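Local coordinates for protein kcn28 (Kitasatospora, PDB 6J31) that has the two-domain GT-B fold of the erythromycin biosynthesis protein CIII-like family, with two parallel sheets flanked by helices, at residues Val132-Tyr137 against Phe192-Ala197; Arg184-Val189 against Met384-Leu389; Gly219-Pro224 against His260-Ile265; Glu310-Phe313 against Pro317-Val320. All blocks are in the same frame, centred on the assembly; numbering follows the deposited sequence.

Overall arrangement
The four contacts spread over both halves of a GT-B fold. Contacts 1 and 2 lie at the seven-stranded parallel sheet, contacts 3 and 4 at the six-stranded one. Along the chain, contacts 1 and 2 interleave. Contacts 3 and 4 follow contact 1 in series, and both lie between the two segments of contact 2. Contacts 1 and 2 have centres about 17 Å apart and touch through Val132 and Val187. Contact 1 also reaches contact 4, where Phe192 and Leu193 pack on Leu312, so loop 192-197 joins the two halves. The centres of contacts 1 and 3 are about 35 Å apart. In contact 2 the C-terminal helix packs back on the first half.

Contact 1: residues Val132-Tyr137 against Phe192-Ala197; sequences VMPEKY and FLQPDA
Val132 and Gln194 face each other across two loops, with their CA atoms 7.2 Å apart, and Pro134 comes opposite Asp196 further along. The side chain of Gln194 carries the contact. Its CG stands anti to the backbone N, chi1 166°, and the chain then bends at chi2, which brings the terminal amide to the backbone of Val132. Both ends of the amide are used there. Val132 N donates to Gln194 OE1 over 2.8 Å, on a lone pair in the plane of the carbonyl. Gln194 NE2 donates to Val132 O over 2.6 Å, close to its own amide plane but tilted from the plane of the acceptor carbonyl. Gln194 NE2 also gives a second, nearly straight bond of 3.0 Å to Pro195 O. Val132 CG2 packs 3.4 Å from Gln194 OE1, and the two side chains cross at about a right angle. Beyond them, Pro134 CG lies 4.0 Å from Asp196 O at the more exposed margin.

The loops follow strands 124-128 and 185-187, neighbours in the parallel sheet. Phe205 touches Val132 and Phe207 touches Gln194, both from strand 205-207. The Val132 side chain is about 7 Å from the bound (2E,2'E)-3,3'-(1,2-phenylene)di(prop-2-enoic acid), and Tyr137 OH bonds to the backbone of the bound peptide. The buried amide meets the N-H and the C=O of one residue, much as a residue facing it in a hydrogen-bonded antiparallel pair would. Three bonds fix which way round the amide sits and tie the loop near the ligand to the loop that packs on the other half of the fold.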
loop_
_atom_site.group_PDB
_atom_site.type_symbol
_atom_site.label_atom_id
_atom_site.label_comp_id
_atom_site.label_asym_id
_atom_site.label_seq_id
_atom_site.Cartn_x
_atom_site.Cartn_y
_atom_site.Cartn_z
ATOM N N VAL A 132 3.064 -4.341 -9.101
ATOM C CA VAL A 132 4.395 -4.886 -9.256
ATOM C C VAL A 132 5.045 -4.290 -10.500
ATOM O O VAL A 132 4.398 -3.648 -11.323
ATOM C CB VAL A 132 4.373 -6.432 -9.328
ATOM C CG1 VAL A 132 3.792 -7.017 -8.048
ATOM C CG2 VAL A 132 3.583 -6.892 -10.550
ATOM N N MET A 133 6.350 -4.510 -10.645
ATOM C CA MET A 133 7.105 -3.993 -11.782
ATOM C C MET A 133 7.424 -5.153 -12.708
ATOM O O MET A 133 8.336 -5.944 -12.418
ATOM C CB MET A 133 8.393 -3.313 -11.323
ATOM C CG MET A 133 8.980 -3.916 -10.067
ATOM S SD MET A 133 9.049 -2.694 -8.751
ATOM C CE MET A 133 8.618 -1.248 -9.687
ATOM N N PRO A 134 6.722 -5.303 -13.826
ATOM C CA PRO A 134 6.982 -6.451 -14.695
ATOM C C PRO A 134 8.348 -6.356 -15.350
ATOM O O PRO A 134 8.980 -5.298 -15.406
ATOM C CB PRO A 134 5.861 -6.368 -15.738
ATOM C CG PRO A 134 5.492 -4.919 -15.774
ATOM C CD PRO A 134 5.684 -4.410 -14.370
ATOM N N GLU A 135 8.797 -7.499 -15.861
ATOM C CA GLU A 135 10.084 -7.606 -16.533
ATOM C C GLU A 135 10.042 -6.892 -17.881
ATOM O O GLU A 135 10.426 -7.459 -18.909
ATOM C CB GLU A 135 10.479 -9.073 -16.699
ATOM C CG GLU A 135 9.754 -10.044 -15.778
ATOM C CD GLU A 135 8.383 -10.428 -16.306
ATOM O OE1 GLU A 135 8.050 -10.013 -17.437
ATOM O OE2 GLU A 135 7.641 -11.133 -15.590
ATOM N N LYS A 136 9.552 -5.658 -17.880
ATOM C CA LYS A 136 9.521 -4.786 -19.043
ATOM C C LYS A 136 9.496 -3.368 -18.498
ATOM O O LYS A 136 9.964 -2.427 -19.143
ATOM C CB LYS A 136 8.329 -5.118 -19.939
ATOM C CG LYS A 136 8.723 -5.972 -21.145
ATOM C CD LYS A 136 7.517 -6.569 -21.849
ATOM C CE LYS A 136 7.205 -7.957 -21.288
ATOM N NZ LYS A 136 6.257 -8.736 -22.140
ATOM N N TYR A 137 8.922 -3.222 -17.301
ATOM C CA TYR A 137 9.072 -1.987 -16.539
ATOM C C TYR A 137 10.535 -1.757 -16.181
ATOM O O TYR A 137 11.014 -0.617 -16.170
ATOM C CB TYR A 137 8.218 -2.052 -15.269
ATOM C CG TYR A 137 8.348 -0.861 -14.331
ATOM C CD1 TYR A 137 9.395 -0.783 -13.415
ATOM C CD2 TYR A 137 7.408 0.161 -14.334
ATOM C CE1 TYR A 137 9.521 0.288 -12.555
ATOM C CE2 TYR A 137 7.523 1.240 -13.467
ATOM C CZ TYR A 137 8.580 1.295 -12.579
ATOM O OH TYR A 137 8.703 2.362 -11.716
ATOM N N PHE A 192 -6.870 -3.561 -12.980
ATOM C CA PHE A 192 -7.023 -2.216 -13.526
ATOM C C PHE A 192 -6.252 -1.158 -12.739
ATOM O O PHE A 192 -6.234 0.003 -13.166
ATOM C CB PHE A 192 -8.507 -1.830 -13.637
ATOM C CG PHE A 192 -9.253 -1.783 -12.327
ATOM C CD1 PHE A 192 -9.086 -0.721 -11.449
ATOM C CD2 PHE A 192 -10.161 -2.774 -11.999
ATOM C CE1 PHE A 192 -9.782 -0.672 -10.254
ATOM C CE2 PHE A 192 -10.863 -2.729 -10.805
ATOM C CZ PHE A 192 -10.673 -1.678 -9.931
ATOM N N LEU A 193 -5.640 -1.515 -11.606
ATOM C CA LEU A 193 -4.737 -0.625 -10.882
ATOM C C LEU A 193 -3.273 -1.001 -11.069
ATOM O O LEU A 193 -2.405 -0.407 -10.422
ATOM C CB LEU A 193 -5.076 -0.611 -9.387
ATOM C CG LEU A 193 -6.392 0.058 -8.985
ATOM C CD1 LEU A 193 -6.539 0.152 -7.465
ATOM C CD2 LEU A 193 -6.510 1.435 -9.637
ATOM N N GLN A 194 -2.980 -1.947 -11.966
ATOM C CA GLN A 194 -1.615 -2.363 -12.247
ATOM C C GLN A 194 -1.162 -1.736 -13.551
ATOM O O GLN A 194 -1.725 -2.059 -14.608
ATOM C CB GLN A 194 -1.519 -3.884 -12.336
ATOM C CG GLN A 194 -0.217 -4.398 -12.961
ATOM C CD GLN A 194 0.972 -4.294 -12.015
ATOM O OE1 GLN A 194 0.934 -4.806 -10.898
ATOM N NE2 GLN A 194 2.033 -3.644 -12.466
ATOM N N PRO A 195 -0.178 -0.845 -13.540
ATOM C CA PRO A 195 0.329 -0.305 -14.804
ATOM C C PRO A 195 0.968 -1.411 -15.629
ATOM O O PRO A 195 1.622 -2.309 -15.093
ATOM C CB PRO A 195 1.359 0.744 -14.362
ATOM C CG PRO A 195 1.062 1.017 -12.919
ATOM C CD PRO A 195 0.462 -0.234 -12.367
ATOM N N ASP A 196 0.744 -1.351 -16.941
ATOM C CA ASP A 196 1.288 -2.318 -17.894
ATOM C C ASP A 196 0.976 -3.754 -17.480
ATOM O O ASP A 196 1.844 -4.628 -17.464
ATOM C CB ASP A 196 2.797 -2.123 -18.068
ATOM C CG ASP A 196 3.148 -0.771 -18.651
ATOM O OD1 ASP A 196 2.551 -0.389 -19.677
ATOM O OD2 ASP A 196 4.022 -0.089 -18.081
ATOM N N ALA A 197 -0.300 -4.006 -17.177
ATOM C CA ALA A 197 -0.711 -5.354 -16.808
ATOM C C ALA A 197 -0.443 -6.356 -17.924
ATOM O O ALA A 197 -0.417 -7.564 -17.663
ATOM C CB ALA A 197 -2.192 -5.362 -16.421
#

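Contact 2: residues Arg184-Val189 against Met384-Leu389; sequences RSLVLV and MRAADL
Leu186 packs against Ala386 and Leu389 in an apolar, mostly buried contact between a strand of the N-terminal sheet and the last helix of the chain. The backbones keep their distance: the CA atoms of Leu186 and Ala386 are 7.0 Å apart. The two methyls of Leu186 divide the work. CD1 lies 3.9 Å from Ala386 CB and reaches the carbonyl O of that residue at a similar distance. CD2 meets Leu389 CD1 at 3.7 Å. Ala386 and Leu389 are three residues apart, so they stand on the same side of the helix, and the leucine fork spans both. Leu186 has CG beside the backbone N and anti to the carbonyl carbon, chi1 -62°, which turns both methyls to the helix. The two leucine side chains cross obliquely.

A C-terminal helix that returns from the second domain to pack on the first is a familiar feature of GT-B proteins. Here helix 382-391 does this, 195 residues after the strand in sequence. Strand 185-187 lies between strands 124-128 and 205-207, and Leu186 also touches Ile125 and Ile127 of the former. Ala386 also touches Leu24 of helix 22-30. Next to it on the helix, Ala387 packs on Glu27 and Leu28. Asp388 adds a polar link, a salt bridge from its OD1 to Arg31 NH1.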
loop_
_atom_site.group_PDB
_atom_site.type_symbol
_atom_site.label_atom_id
_atom_site.label_comp_id
_atom_site.label_asym_id
_atom_site.label_seq_id
_atom_site.Cartn_x
_atom_site.Cartn_y
_atom_site.Cartn_z
ATOM N N ARG A 184 6.509 -16.876 -6.732
ATOM C CA ARG A 184 5.062 -16.753 -6.774
ATOM C C ARG A 184 4.696 -15.462 -6.066
ATOM O O ARG A 184 5.348 -15.079 -5.091
ATOM C CB ARG A 184 4.365 -17.945 -6.100
ATOM C CG ARG A 184 4.481 -19.240 -6.873
ATOM C CD ARG A 184 4.098 -20.451 -6.035
ATOM N NE ARG A 184 4.459 -21.697 -6.707
ATOM C CZ ARG A 184 3.783 -22.213 -7.729
ATOM N NH1 ARG A 184 2.708 -21.590 -8.198
ATOM N NH2 ARG A 184 4.180 -23.351 -8.287
ATOM N N SER A 185 3.663 -14.787 -6.551
ATOM C CA SER A 185 3.304 -13.513 -5.952
ATOM C C SER A 185 1.799 -13.334 -5.951
ATOM O O SER A 185 1.133 -13.594 -6.957
ATOM C CB SER A 185 3.971 -12.353 -6.692
ATOM O OG SER A 185 3.505 -11.113 -6.196
ATOM N N LEU A 186 1.275 -12.889 -4.815
ATOM C CA LEU A 186 -0.114 -12.472 -4.696
ATOM C C LEU A 186 -0.110 -10.951 -4.694
ATOM O O LEU A 186 0.387 -10.328 -3.750
ATOM C CB LEU A 186 -0.759 -13.031 -3.429
ATOM C CG LEU A 186 -0.849 -14.554 -3.327
ATOM C CD1 LEU A 186 -1.488 -14.959 -2.016
ATOM C CD2 LEU A 186 -1.619 -15.124 -4.502
ATOM N N VAL A 187 -0.622 -10.357 -5.766
ATOM C CA VAL A 187 -0.643 -8.907 -5.919
ATOM C C VAL A 187 -1.993 -8.427 -5.405
ATOM O O VAL A 187 -3.034 -8.706 -6.007
ATOM C CB VAL A 187 -0.409 -8.489 -7.375
ATOM C CG1 VAL A 187 -0.186 -6.988 -7.473
ATOM C CG2 VAL A 187 0.770 -9.249 -7.961
ATOM N N LEU A 188 -1.979 -7.683 -4.306
ATOM C CA LEU A 188 -3.206 -7.322 -3.604
ATOM C C LEU A 188 -3.863 -6.086 -4.202
ATOM O O LEU A 188 -4.352 -5.219 -3.478
ATOM C CB LEU A 188 -2.878 -7.111 -2.130
ATOM C CG LEU A 188 -2.490 -8.386 -1.368
ATOM C CD1 LEU A 188 -2.667 -8.229 0.140
ATOM C CD2 LEU A 188 -3.253 -9.600 -1.889
ATOM N N VAL A 189 -3.856 -5.968 -5.527
ATOM C CA VAL A 189 -4.551 -4.895 -6.236
ATOM C C VAL A 189 -5.295 -5.513 -7.411
ATOM O O VAL A 189 -4.937 -6.601 -7.887
ATOM C CB VAL A 189 -3.572 -3.794 -6.720
ATOM C CG1 VAL A 189 -2.660 -3.324 -5.595
ATOM C CG2 VAL A 189 -2.745 -4.286 -7.886
ATOM N N MET A 384 -10.461 -15.085 -0.017
ATOM C CA MET A 384 -10.669 -16.522 -0.148
ATOM C C MET A 384 -9.805 -17.105 -1.256
ATOM O O MET A 384 -9.247 -18.198 -1.101
ATOM C CB MET A 384 -12.147 -16.821 -0.398
ATOM C CG MET A 384 -13.058 -16.320 0.715
ATOM S SD MET A 384 -12.711 -17.059 2.324
ATOM C CE MET A 384 -13.518 -15.876 3.401
ATOM N N ARG A 385 -9.672 -16.397 -2.380
ATOM C CA ARG A 385 -8.815 -16.912 -3.444
ATOM C C ARG A 385 -7.351 -16.913 -3.017
ATOM O O ARG A 385 -6.617 -17.865 -3.306
ATOM C CB ARG A 385 -9.002 -16.108 -4.729
ATOM C CG ARG A 385 -8.271 -16.730 -5.909
ATOM C CD ARG A 385 -8.254 -15.838 -7.131
ATOM N NE ARG A 385 -7.524 -16.480 -8.219
ATOM C CZ ARG A 385 -7.222 -15.894 -9.373
ATOM N NH1 ARG A 385 -7.598 -14.643 -9.608
ATOM N NH2 ARG A 385 -6.545 -16.561 -10.297
ATOM N N ALA A 386 -6.913 -15.860 -2.318
ATOM C CA ALA A 386 -5.531 -15.802 -1.855
ATOM C C ALA A 386 -5.229 -16.933 -0.878
ATOM O O ALA A 386 -4.186 -17.591 -0.980
ATOM C CB ALA A 386 -5.253 -14.447 -1.210
ATOM N N ALA A 387 -6.144 -17.190 0.059
ATOM C CA ALA A 387 -5.946 -18.288 0.996
ATOM C C ALA A 387 -5.930 -19.633 0.275
ATOM O O ALA A 387 -5.123 -20.510 0.602
ATOM C CB ALA A 387 -7.031 -18.261 2.072
ATOM N N ASP A 388 -6.810 -19.815 -0.715
ATOM C CA ASP A 388 -6.825 -21.070 -1.463
ATOM C C ASP A 388 -5.511 -21.291 -2.205
ATOM O O ASP A 388 -4.999 -22.416 -2.251
ATOM C CB ASP A 388 -7.998 -21.098 -2.439
ATOM C CG ASP A 388 -9.343 -21.154 -1.737
ATOM O OD1 ASP A 388 -9.373 -21.389 -0.508
ATOM O OD2 ASP A 388 -10.372 -20.964 -2.420
ATOM N N LEU A 389 -4.951 -20.230 -2.794
ATOM C CA LEU A 389 -3.687 -20.369 -3.511
ATOM C C LEU A 389 -2.542 -20.721 -2.566
ATOM O O LEU A 389 -1.659 -21.511 -2.918
ATOM C CB LEU A 389 -3.375 -19.088 -4.283
ATOM C CG LEU A 389 -4.245 -18.869 -5.518
ATOM C CD1 LEU A 389 -3.860 -17.578 -6.224
ATOM C CD2 LEU A 389 -4.128 -20.064 -6.453
#

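Contact 3: residues Gly219-Pro224 against His260-Ile265; sequences GDWKRP and HLVLQI
Pro224 sits squarely over one face of the His260 ring. Its CG is 3.9 Å from the ring centroid and 8° off the normal, a CH-pi contact. The second meeting is apolar: Trp221 CZ2 touches Val262 CG2 at 3.5 Å, and the two side chains come from opposite directions. His260 CD2 lies at the edge of the indole, near its plane, 4.2 Å from Trp221 CZ2. Trp221, Pro224 and His260 thus form one cluster, with Val262 beside it.

Both aromatic side chains have CG anti to the backbone N, chi1 -169° for Trp221 and -172° for His260, which turns each ring into the contact. Their polar ends are held by one carboxylate of strand 281-284. His260 NE2 bonds to Glu282 OE1, and Trp221 NE1 bonds to Glu282 OE2. Glu282 probably helps to set the rotation of both rings. Ala227 packs against His260 as well, and Gln295 against Trp221.

Segment 219-224 belongs to the loop that leads into strand 229-234. It lies against the neighbouring strand 259-264 of a parallel, helix-flanked sheet with strand order 3-2-1-4-5-6, the Rossmann-like C-terminal half of a GT-B fold.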
loop_
_atom_site.group_PDB
_atom_site.type_symbol
_atom_site.label_atom_id
_atom_site.label_comp_id
_atom_site.label_asym_id
_atom_site.label_seq_id
_atom_site.Cartn_x
_atom_site.Cartn_y
_atom_site.Cartn_z
ATOM N N GLY A 219 -16.063 3.261 14.747
ATOM C CA GLY A 219 -17.053 4.297 14.934
ATOM C C GLY A 219 -17.826 4.578 13.656
ATOM O O GLY A 219 -17.385 4.279 12.543
ATOM N N ASP A 220 -19.004 5.173 13.822
ATOM C CA ASP A 220 -19.864 5.504 12.699
ATOM C C ASP A 220 -19.913 7.018 12.543
ATOM O O ASP A 220 -19.883 7.757 13.527
ATOM C CB ASP A 220 -21.267 4.934 12.916
ATOM C CG ASP A 220 -21.993 4.645 11.617
ATOM O OD1 ASP A 220 -22.203 5.585 10.822
ATOM O OD2 ASP A 220 -22.343 3.467 11.385
ATOM N N TRP A 221 -19.999 7.484 11.303
ATOM C CA TRP A 221 -20.058 8.912 11.020
ATOM C C TRP A 221 -21.319 9.223 10.228
ATOM O O TRP A 221 -21.535 8.653 9.155
ATOM C CB TRP A 221 -18.810 9.360 10.254
ATOM C CG TRP A 221 -18.656 10.843 10.152
ATOM C CD1 TRP A 221 -18.001 11.661 11.031
ATOM C CD2 TRP A 221 -19.173 11.692 9.123
ATOM N NE1 TRP A 221 -18.074 12.966 10.606
ATOM C CE2 TRP A 221 -18.789 13.011 9.437
ATOM C CE3 TRP A 221 -19.922 11.464 7.965
ATOM C CZ2 TRP A 221 -19.131 14.098 8.636
ATOM C CZ3 TRP A 221 -20.258 12.543 7.170
ATOM C CH2 TRP A 221 -19.863 13.844 7.508
ATOM N N LYS A 222 -22.152 10.109 10.763
ATOM C CA LYS A 222 -23.408 10.492 10.132
ATOM C C LYS A 222 -23.274 11.877 9.507
ATOM O O LYS A 222 -22.705 12.793 10.111
ATOM C CB LYS A 222 -24.567 10.443 11.131
ATOM C CG LYS A 222 -24.963 9.009 11.507
ATOM C CD LYS A 222 -25.280 8.153 10.268
ATOM C CE LYS A 222 -26.655 8.470 9.677
ATOM N NZ LYS A 222 -26.928 7.699 8.422
ATOM N N ARG A 223 -23.783 12.007 8.284
ATOM C CA ARG A 223 -23.754 13.279 7.578
ATOM C C ARG A 223 -24.529 14.338 8.354
ATOM O O ARG A 223 -25.679 14.093 8.745
ATOM C CB ARG A 223 -24.376 13.140 6.195
ATOM C CG ARG A 223 -24.394 14.433 5.406
ATOM C CD ARG A 223 -24.897 14.214 4.000
ATOM N NE ARG A 223 -26.322 13.888 4.044
ATOM C CZ ARG A 223 -27.300 14.788 4.005
ATOM N NH1 ARG A 223 -27.013 16.079 3.945
ATOM N NH2 ARG A 223 -28.568 14.401 4.055
ATOM N N PRO A 224 -23.947 15.508 8.607
ATOM C CA PRO A 224 -24.685 16.551 9.330
ATOM C C PRO A 224 -25.901 16.987 8.524
ATOM O O PRO A 224 -25.813 17.216 7.315
ATOM C CB PRO A 224 -23.659 17.684 9.460
ATOM C CG PRO A 224 -22.333 17.035 9.242
ATOM C CD PRO A 224 -22.586 15.940 8.256
ATOM N N HIS A 260 -20.254 19.866 2.997
ATOM C CA HIS A 260 -19.586 19.770 4.285
ATOM C C HIS A 260 -18.222 19.135 4.083
ATOM O O HIS A 260 -18.115 18.057 3.486
ATOM C CB HIS A 260 -20.391 18.972 5.308
ATOM C CG HIS A 260 -19.808 19.025 6.685
ATOM N ND1 HIS A 260 -19.977 20.108 7.521
ATOM C CD2 HIS A 260 -19.030 18.147 7.361
ATOM C CE1 HIS A 260 -19.343 19.886 8.659
ATOM N NE2 HIS A 260 -18.760 18.703 8.586
ATOM N N LEU A 261 -17.188 19.807 4.575
ATOM C CA LEU A 261 -15.811 19.360 4.430
ATOM C C LEU A 261 -15.350 18.678 5.710
ATOM O O LEU A 261 -15.479 19.240 6.803
ATOM C CB LEU A 261 -14.899 20.542 4.101
ATOM C CG LEU A 261 -13.401 20.387 4.369
ATOM C CD1 LEU A 261 -12.812 19.265 3.538
ATOM C CD2 LEU A 261 -12.688 21.692 4.074
ATOM N N VAL A 262 -14.822 17.466 5.570
ATOM C CA VAL A 262 -14.153 16.752 6.650
ATOM C C VAL A 262 -12.673 16.767 6.308
ATOM O O VAL A 262 -12.232 16.071 5.386
ATOM C CB VAL A 262 -14.665 15.314 6.811
ATOM C CG1 VAL A 262 -13.830 14.575 7.853
ATOM C CG2 VAL A 262 -16.139 15.301 7.179
ATOM N N LEU A 263 -11.906 17.557 7.042
ATOM C CA LEU A 263 -10.506 17.809 6.730
ATOM C C LEU A 263 -9.647 17.056 7.738
ATOM O O LEU A 263 -9.591 17.427 8.915
ATOM C CB LEU A 263 -10.223 19.311 6.755
ATOM C CG LEU A 263 -8.798 19.788 6.474
ATOM C CD1 LEU A 263 -8.183 19.011 5.328
ATOM C CD2 LEU A 263 -8.795 21.280 6.169
ATOM N N GLN A 264 -8.958 16.019 7.270
ATOM C CA GLN A 264 -8.061 15.237 8.112
ATOM C C GLN A 264 -6.649 15.749 7.854
ATOM O O GLN A 264 -6.112 15.589 6.755
ATOM C CB GLN A 264 -8.191 13.745 7.819
ATOM C CG GLN A 264 -7.621 12.864 8.916
ATOM C CD GLN A 264 -6.687 11.795 8.399
ATOM O OE1 GLN A 264 -6.863 10.611 8.695
ATOM N NE2 GLN A 264 -5.682 12.201 7.632
ATOM N N ILE A 265 -6.056 16.358 8.880
ATOM C CA ILE A 265 -4.788 17.070 8.762
ATOM C C ILE A 265 -3.588 16.237 9.183
ATOM O O ILE A 265 -2.447 16.646 8.913
ATOM C CB ILE A 265 -4.828 18.375 9.579
ATOM C CG1 ILE A 265 -5.280 18.059 11.001
ATOM C CG2 ILE A 265 -5.762 19.374 8.925
ATOM C CD1 ILE A 265 -5.422 19.250 11.856
#

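Contact 4: residues Glu310-Phe313 against Pro317-Val320; sequences EGLF and PMVV
The backbone of Met318 is hydrogen-bonded to Arg341 of the next strand, while its side chain crosses to the helix and rests SD on Gly311 CA at 4.0 Å. That distance is one of packing, and the two segments share no hydrogen bond. A CB on Gly311 would point at the sulfur and clash with it, so the glycine lets the sulfur approach the helix backbone. The methyl goes one step further along the helix: Met318 CE is 4.1 Å from Leu312 N and 4.3 Å from Leu312 CG.

The torsions explain this path. CG of Met318 lies beside the backbone N, and the chain runs extended through chi2. It then turns at chi3, -87°, which lays the methyl along the helix. Leu312 starts with its CB pointing away from the strand, and its CG touches the methyl. The CA atoms of Gly311 and Pro317 are 6.8 Å apart.

This is packing inside a beta-alpha-beta unit. Strand 298-301 leads into helix 305-314, a short turn follows, and the chain re-enters the sheet as strand 318-320. The new strand lies parallel between 298-301 and 340-342. Val319 bonds through its backbone to Phe299 and Thr301 on one flank, and Val320 bonds to Arg341 on the other. Met318 and Val319 point to opposite faces of the sheet: Met318 meets helix 305-314, while Val319 packs on Ala356 and Leu360 of helix 350-362. Leu312 also touches Leu373 and Leu377 of helix 364-378, and Phe192.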
loop_
_atom_site.group_PDB
_atom_site.type_symbol
_atom_site.label_atom_id
_atom_site.label_comp_id
_atom_site.label_asym_id
_atom_site.label_seq_id
_atom_site.Cartn_x
_atom_site.Cartn_y
_atom_site.Cartn_z
ATOM N N GLU A 310 -9.767 2.231 -1.096
ATOM C CA GLU A 310 -10.874 2.595 -0.219
ATOM C C GLU A 310 -11.879 3.491 -0.939
ATOM O O GLU A 310 -13.093 3.371 -0.722
ATOM C CB GLU A 310 -10.349 3.270 1.043
ATOM C CG GLU A 310 -10.010 2.291 2.154
ATOM C CD GLU A 310 -9.290 2.951 3.308
ATOM O OE1 GLU A 310 -8.863 4.115 3.155
ATOM O OE2 GLU A 310 -9.164 2.310 4.372
ATOM N N GLY A 311 -11.393 4.396 -1.792
ATOM C CA GLY A 311 -12.302 5.203 -2.593
ATOM C C GLY A 311 -13.121 4.363 -3.554
ATOM O O GLY A 311 -14.333 4.553 -3.684
ATOM N N LEU A 312 -12.465 3.421 -4.236
ATOM C CA LEU A 312 -13.160 2.525 -5.154
ATOM C C LEU A 312 -14.198 1.684 -4.427
ATOM O O LEU A 312 -15.330 1.532 -4.901
ATOM C CB LEU A 312 -12.146 1.617 -5.848
ATOM C CG LEU A 312 -11.288 2.246 -6.939
ATOM C CD1 LEU A 312 -10.216 1.276 -7.390
ATOM C CD2 LEU A 312 -12.169 2.636 -8.100
ATOM N N PHE A 313 -13.835 1.139 -3.264
ATOM C CA PHE A 313 -14.762 0.295 -2.519
ATOM C C PHE A 313 -16.012 1.069 -2.120
ATOM O O PHE A 313 -17.124 0.531 -2.162
ATOM C CB PHE A 313 -14.062 -0.281 -1.288
ATOM C CG PHE A 313 -14.933 -1.176 -0.455
ATOM C CD1 PHE A 313 -15.195 -2.478 -0.851
ATOM C CD2 PHE A 313 -15.490 -0.713 0.729
ATOM C CE1 PHE A 313 -16.003 -3.302 -0.082
ATOM C CE2 PHE A 313 -16.295 -1.530 1.502
ATOM C CZ PHE A 313 -16.552 -2.825 1.097
ATOM N N PRO A 317 -15.692 9.344 -6.018
ATOM C CA PRO A 317 -14.697 9.887 -6.948
ATOM C C PRO A 317 -13.587 10.608 -6.202
ATOM O O PRO A 317 -13.769 11.086 -5.080
ATOM C CB PRO A 317 -15.508 10.854 -7.817
ATOM C CG PRO A 317 -16.672 11.224 -6.984
ATOM C CD PRO A 317 -16.990 10.029 -6.130
ATOM N N MET A 318 -12.419 10.675 -6.837
ATOM C CA MET A 318 -11.220 11.118 -6.145
ATOM C C MET A 318 -10.530 12.259 -6.880
ATOM O O MET A 318 -10.470 12.280 -8.112
ATOM C CB MET A 318 -10.246 9.947 -5.952
ATOM C CG MET A 318 -10.767 8.910 -4.958
ATOM S SD MET A 318 -9.820 7.380 -4.886
ATOM C CE MET A 318 -10.601 6.446 -6.204
ATOM N N VAL A 319 -10.027 13.214 -6.105
ATOM C CA VAL A 319 -9.067 14.203 -6.575
ATOM C C VAL A 319 -7.709 13.786 -6.030
ATOM O O VAL A 319 -7.521 13.706 -4.811
ATOM C CB VAL A 319 -9.443 15.623 -6.120
ATOM C CG1 VAL A 319 -8.354 16.607 -6.510
ATOM C CG2 VAL A 319 -10.780 16.038 -6.717
ATOM N N VAL A 320 -6.772 13.484 -6.923
ATOM C CA VAL A 320 -5.512 12.850 -6.558
ATOM C C VAL A 320 -4.389 13.872 -6.665
ATOM O O VAL A 320 -4.295 14.597 -7.662
ATOM C CB VAL A 320 -5.228 11.626 -7.445
ATOM C CG1 VAL A 320 -3.991 10.899 -6.956
ATOM C CG2 VAL A 320 -6.427 10.700 -7.464
#